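Local coordinates for protein arabinosyltransferase C (Mycobacterium tuberculosis, PDB 3PTY) that probably polymerises arabinose into cell-wall arabinan as a membrane transferase, the chain here being its C-terminal extracellular, lectin-like carbohydrate-binding domain, at residues V39-N44 against Q254-A259; P244-R249 against T326-L331. All coordinates share one frame; numbering follows the deposited sequence.

Contact 1: V39-N44 against Q254-A259; sequences VELDPN and QNVVGA
V256, on the last turn of helix 253-257, splays its two methyls over V39 and L41, so that the short helix packs on one face of the mixed sheet through V39 of strand 37-40 and L41 in the loop after it. V39 is also backbone hydrogen-bonded to R251, on the outermost strand of this sheet, 251-252, which runs directly into the helix. At chi1 165°, V256 holds CG1 opposite its own N and CG2 opposite its carbonyl carbon; the former serves L41, the latter V39. L41 and V256 meet tip to tip, with L41 CD1 3.8 Å from V256 CG1. V39 presents its branch point instead: V39 CB lies 4.1 Å from V256 CG2. The CA atoms of V39 and V256 are 7.3 Å apart, the nearest pair of the two segments, and the contact is purely apolar. It is small, with 129 Å² buried in all, more than half of it on V256. W291 and L342, from other strands of the sheet, continue the apolar layer beneath the helix. Helical geometry then ends at G258, whose phi is positive (71°), while G258 N still bonds Q254 O at 2.9 Å.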
loop_
_atom_site.group_PDB
_atom_site.type_symbol
_atom_site.label_atom_id
_atom_site.label_comp_id
_atom_site.label_asym_id
_atom_site.label_seq_id
_atom_site.Cartn_x
_atom_site.Cartn_y
_atom_site.Cartn_z
ATOM N N VAL A 39 1.623 9.463 18.311
ATOM C CA VAL A 39 2.509 8.305 18.286
ATOM C C VAL A 39 2.927 7.920 19.696
ATOM O O VAL A 39 3.311 8.777 20.491
ATOM C CB VAL A 39 3.772 8.605 17.460
ATOM C CG1 VAL A 39 4.755 7.440 17.533
ATOM C CG2 VAL A 39 3.391 8.918 16.011
ATOM N N GLU A 40 2.857 6.626 19.990
ATOM C CA GLU A 40 3.202 6.101 21.302
ATOM C C GLU A 40 4.472 5.270 21.188
ATOM O O GLU A 40 4.412 4.059 20.983
ATOM C CB GLU A 40 2.048 5.238 21.833
ATOM C CG GLU A 40 2.338 4.570 23.159
ATOM C CD GLU A 40 1.241 3.604 23.595
ATOM O OE1 GLU A 40 0.504 3.076 22.727
ATOM O OE2 GLU A 40 1.132 3.371 24.815
ATOM N N LEU A 41 5.624 5.925 21.307
ATOM C CA LEU A 41 6.910 5.252 21.127
ATOM C C LEU A 41 7.242 4.279 22.253
ATOM O O LEU A 41 7.957 3.298 22.046
ATOM C CB LEU A 41 8.044 6.275 21.024
ATOM C CG LEU A 41 8.177 7.031 19.702
ATOM C CD1 LEU A 41 9.402 7.935 19.753
ATOM C CD2 LEU A 41 8.288 6.046 18.556
ATOM N N ASP A 42 6.736 4.557 23.446
ATOM C CA ASP A 42 7.072 3.737 24.608
ATOM C C ASP A 42 5.806 3.264 25.302
ATOM O O ASP A 42 5.380 3.846 26.290
ATOM C CB ASP A 42 7.937 4.531 25.585
ATOM C CG ASP A 42 8.476 3.670 26.715
ATOM O OD1 ASP A 42 8.183 2.455 26.735
ATOM O OD2 ASP A 42 9.190 4.210 27.580
ATOM N N PRO A 43 5.192 2.202 24.776
ATOM C CA PRO A 43 3.955 1.681 25.363
ATOM C C PRO A 43 4.150 1.250 26.819
ATOM O O PRO A 43 3.208 1.280 27.599
ATOM C CB PRO A 43 3.629 0.474 24.469
ATOM C CG PRO A 43 4.946 0.128 23.806
ATOM C CD PRO A 43 5.564 1.471 23.554
ATOM N N ASN A 44 5.362 0.876 27.202
ATOM C CA ASN A 44 5.562 0.467 28.585
ATOM C C ASN A 44 5.457 1.601 29.599
ATOM O O ASN A 44 5.092 1.376 30.752
ATOM C CB ASN A 44 6.858 -0.318 28.736
ATOM C CG ASN A 44 6.671 -1.775 28.360
ATOM O OD1 ASN A 44 5.999 -2.558 29.066
ATOM N ND2 ASN A 44 7.226 -2.141 27.234
ATOM N N GLN A 254 4.538 14.589 13.873
ATOM C CA GLN A 254 5.425 15.684 13.473
ATOM C C GLN A 254 6.541 15.881 14.495
ATOM O O GLN A 254 7.700 16.093 14.140
ATOM C CB GLN A 254 4.647 16.989 13.296
ATOM C CG GLN A 254 5.515 18.149 12.802
ATOM C CD GLN A 254 6.162 17.841 11.471
ATOM O OE1 GLN A 254 5.568 17.178 10.627
ATOM N NE2 GLN A 254 7.390 18.315 11.276
ATOM N N ASN A 255 6.188 15.818 15.772
ATOM C CA ASN A 255 7.180 15.985 16.828
ATOM C C ASN A 255 8.123 14.791 16.922
ATOM O O ASN A 255 9.299 14.944 17.241
ATOM C CB ASN A 255 6.496 16.224 18.178
ATOM C CG ASN A 255 7.491 16.387 19.316
ATOM O OD1 ASN A 255 8.061 15.410 19.808
ATOM N ND2 ASN A 255 7.697 17.626 19.748
ATOM N N VAL A 256 7.602 13.597 16.645
ATOM C CA VAL A 256 8.400 12.385 16.752
ATOM C C VAL A 256 9.322 12.199 15.550
ATOM O O VAL A 256 10.510 11.923 15.704
ATOM C CB VAL A 256 7.494 11.137 16.891
ATOM C CG1 VAL A 256 8.291 9.869 16.620
ATOM C CG2 VAL A 256 6.878 11.098 18.276
ATOM N N VAL A 257 8.761 12.347 14.355
ATOM C CA VAL A 257 9.490 12.079 13.119
ATOM C C VAL A 257 10.277 13.302 12.649
ATOM O O VAL A 257 11.405 13.181 12.176
ATOM C CB VAL A 257 8.526 11.606 12.001
ATOM C CG1 VAL A 257 9.252 11.478 10.671
ATOM C CG2 VAL A 257 7.887 10.265 12.393
ATOM N N GLY A 258 9.674 14.477 12.790
ATOM C CA GLY A 258 10.312 15.721 12.397
ATOM C C GLY A 258 10.424 15.872 10.891
ATOM O O GLY A 258 9.806 15.128 10.133
ATOM N N ALA A 259 11.229 16.838 10.462
ATOM C CA ALA A 259 11.366 17.163 9.046
ATOM C C ALA A 259 12.726 16.764 8.478
ATOM O O ALA A 259 13.004 17.006 7.303
ATOM C CB ALA A 259 11.114 18.653 8.820
#

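Contact 2: P244-R249 against T326-L331; sequences PPRIPR and TVASYL
Inside the lectin-like, beta-sandwich carbohydrate-binding domain, the loop between strands 240-242 and 251-252 packs on strand 322-331 of the mixed sheet, R246 and P248 meeting A328 and Y330 in a buried contact. Both A328 and Y330 direct their side chains at the loop. P248 lies at about a right angle to the tyrosine, its ring touching the phenol end: P248 CG is 3.9 Å from Y330 CZ, and P248 CB is 4.0 Å from Y330 CE1. R246 leaves the backbone with CG tucked between N and the carbonyl carbon (chi1 69°), then extends as far as NE, which carries the guanidinium to the same phenol. The two planes stand 58° apart there, and R246 NH2 comes within 3.3 Å of Y330 OH. The polar ends are satisfied by other residues: E40 takes a salt bridge from R246 NE and a hydrogen bond with Y330 OH, while T168 and N210, of the nine-stranded antiparallel sheet, bond NH1 and NH2. Held at all three nitrogens, the guanidinium has its rotation fixed, and the cation probably helps keep E40 ionised. A328 CB approaches the rim of the guanidinium almost in its plane, 4.0 Å from R246 NH2.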
loop_
_atom_site.group_PDB
_atom_site.type_symbol
_atom_site.label_atom_id
_atom_site.label_comp_id
_atom_site.label_asym_id
_atom_site.label_seq_id
_atom_site.Cartn_x
_atom_site.Cartn_y
_atom_site.Cartn_z
ATOM N N PRO A 244 -1.167 -6.422 29.349
ATOM C CA PRO A 244 -1.851 -5.592 30.356
ATOM C C PRO A 244 -2.327 -4.237 29.850
ATOM O O PRO A 244 -1.854 -3.760 28.817
ATOM C CB PRO A 244 -0.782 -5.410 31.447
ATOM C CG PRO A 244 0.087 -6.629 31.317
ATOM C CD PRO A 244 0.173 -6.829 29.802
ATOM N N PRO A 245 -3.258 -3.611 30.589
ATOM C CA PRO A 245 -3.857 -2.340 30.167
ATOM C C PRO A 245 -2.914 -1.159 30.351
ATOM O O PRO A 245 -2.089 -1.136 31.270
ATOM C CB PRO A 245 -5.062 -2.187 31.099
ATOM C CG PRO A 245 -4.697 -2.985 32.335
ATOM C CD PRO A 245 -3.826 -4.121 31.851
ATOM N N ARG A 246 -3.048 -0.172 29.476
ATOM C CA ARG A 246 -2.249 1.036 29.582
ATOM C C ARG A 246 -3.018 2.255 29.107
ATOM O O ARG A 246 -4.043 2.142 28.425
ATOM C CB ARG A 246 -0.962 0.888 28.765
ATOM C CG ARG A 246 -1.181 0.858 27.253
ATOM C CD ARG A 246 0.126 0.530 26.542
ATOM N NE ARG A 246 0.107 0.808 25.106
ATOM C CZ ARG A 246 -0.141 -0.102 24.171
ATOM N NH1 ARG A 246 -0.419 -1.355 24.516
ATOM N NH2 ARG A 246 -0.114 0.238 22.882
ATOM N N ILE A 247 -2.515 3.428 29.476
ATOM C CA ILE A 247 -3.003 4.693 28.935
ATOM C C ILE A 247 -1.840 5.339 28.196
ATOM O O ILE A 247 -0.878 5.785 28.814
ATOM C CB ILE A 247 -3.512 5.627 30.048
ATOM C CG1 ILE A 247 -4.724 4.996 30.754
ATOM C CG2 ILE A 247 -3.900 6.994 29.473
ATOM C CD1 ILE A 247 -5.232 5.819 31.944
ATOM N N PRO A 248 -1.914 5.377 26.863
ATOM C CA PRO A 248 -0.732 5.736 26.064
ATOM C C PRO A 248 -0.191 7.129 26.343
ATOM O O PRO A 248 -0.964 8.080 26.444
ATOM C CB PRO A 248 -1.249 5.668 24.623
ATOM C CG PRO A 248 -2.386 4.674 24.684
ATOM C CD PRO A 248 -3.052 4.978 26.018
ATOM N N ARG A 249 1.128 7.245 26.464
ATOM C CA ARG A 249 1.772 8.551 26.442
ATOM C C ARG A 249 2.176 8.823 24.996
ATOM O O ARG A 249 2.824 7.991 24.372
ATOM C CB ARG A 249 2.974 8.559 27.387
ATOM C CG ARG A 249 2.578 8.190 28.826
ATOM C CD ARG A 249 3.743 8.277 29.795
ATOM N NE ARG A 249 4.202 9.651 29.971
ATOM C CZ ARG A 249 5.236 10.002 30.728
ATOM N NH1 ARG A 249 5.924 9.078 31.385
ATOM N NH2 ARG A 249 5.582 11.279 30.827
ATOM N N THR A 326 6.578 -1.479 13.388
ATOM C CA THR A 326 5.426 -0.601 13.522
ATOM C C THR A 326 5.355 -0.053 14.943
ATOM O O THR A 326 5.442 -0.801 15.911
ATOM C CB THR A 326 4.127 -1.341 13.177
ATOM O OG1 THR A 326 4.211 -1.822 11.832
ATOM C CG2 THR A 326 2.919 -0.415 13.302
ATOM N N VAL A 327 5.215 1.260 15.072
ATOM C CA VAL A 327 5.062 1.849 16.392
ATOM C C VAL A 327 3.583 2.135 16.632
ATOM O O VAL A 327 2.824 2.379 15.690
ATOM C CB VAL A 327 5.893 3.134 16.547
ATOM C CG1 VAL A 327 7.378 2.834 16.327
ATOM C CG2 VAL A 327 5.421 4.187 15.569
ATOM N N ALA A 328 3.160 2.078 17.886
ATOM C CA ALA A 328 1.752 2.296 18.190
ATOM C C ALA A 328 1.380 3.734 17.844
ATOM O O ALA A 328 2.119 4.660 18.159
ATOM C CB ALA A 328 1.480 2.011 19.663
ATOM N N SER A 329 0.242 3.932 17.190
ATOM C CA SER A 329 -0.204 5.288 16.896
ATOM C C SER A 329 -1.727 5.366 16.826
ATOM O O SER A 329 -2.397 4.350 16.635
ATOM C CB SER A 329 0.406 5.779 15.579
ATOM O OG SER A 329 -0.177 5.094 14.483
ATOM N N TYR A 330 -2.257 6.583 16.954
ATOM C CA TYR A 330 -3.699 6.814 17.026
ATOM C C TYR A 330 -4.033 8.109 16.303
ATOM O O TYR A 330 -3.283 9.073 16.387
ATOM C CB TYR A 330 -4.141 6.927 18.495
ATOM C CG TYR A 330 -3.555 5.825 19.348
ATOM C CD1 TYR A 330 -2.305 5.966 19.924
ATOM C CD2 TYR A 330 -4.240 4.631 19.551
ATOM C CE1 TYR A 330 -1.749 4.958 20.688
ATOM C CE2 TYR A 330 -3.684 3.606 20.322
ATOM C CZ TYR A 330 -2.441 3.783 20.885
ATOM O OH TYR A 330 -1.868 2.787 21.646
ATOM N N LEU A 331 -5.159 8.138 15.601
ATOM C CA LEU A 331 -5.593 9.364 14.927
ATOM C C LEU A 331 -6.448 10.208 15.874
ATOM O O LEU A 331 -7.530 9.789 16.277
ATOM C CB LEU A 331 -6.399 9.023 13.672
ATOM C CG LEU A 331 -6.869 10.212 12.834
ATOM C CD1 LEU A 331 -5.668 11.001 12.307
ATOM C CD2 LEU A 331 -7.761 9.740 11.685
#

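Overall arrangement
Contacts 1 and 2 lie about 11 Å apart, centre to centre, and both reach the mixed sheet, in which strands 37-40 and 322-331 are antiparallel neighbours. Their segments alternate along the chain: 39-44, 244-249, 254-259, then 326-331. Strand 37-40 links them, because V39 faces the helix of contact 1 whereas E40 turns away from it into contact 2, where its carboxylate ties the two together. One sheet thus carries a helix packed through apolar side chains on one side and a buried polar cluster on the other, where it joins the nine-stranded sheet of this carbohydrate-binding domain.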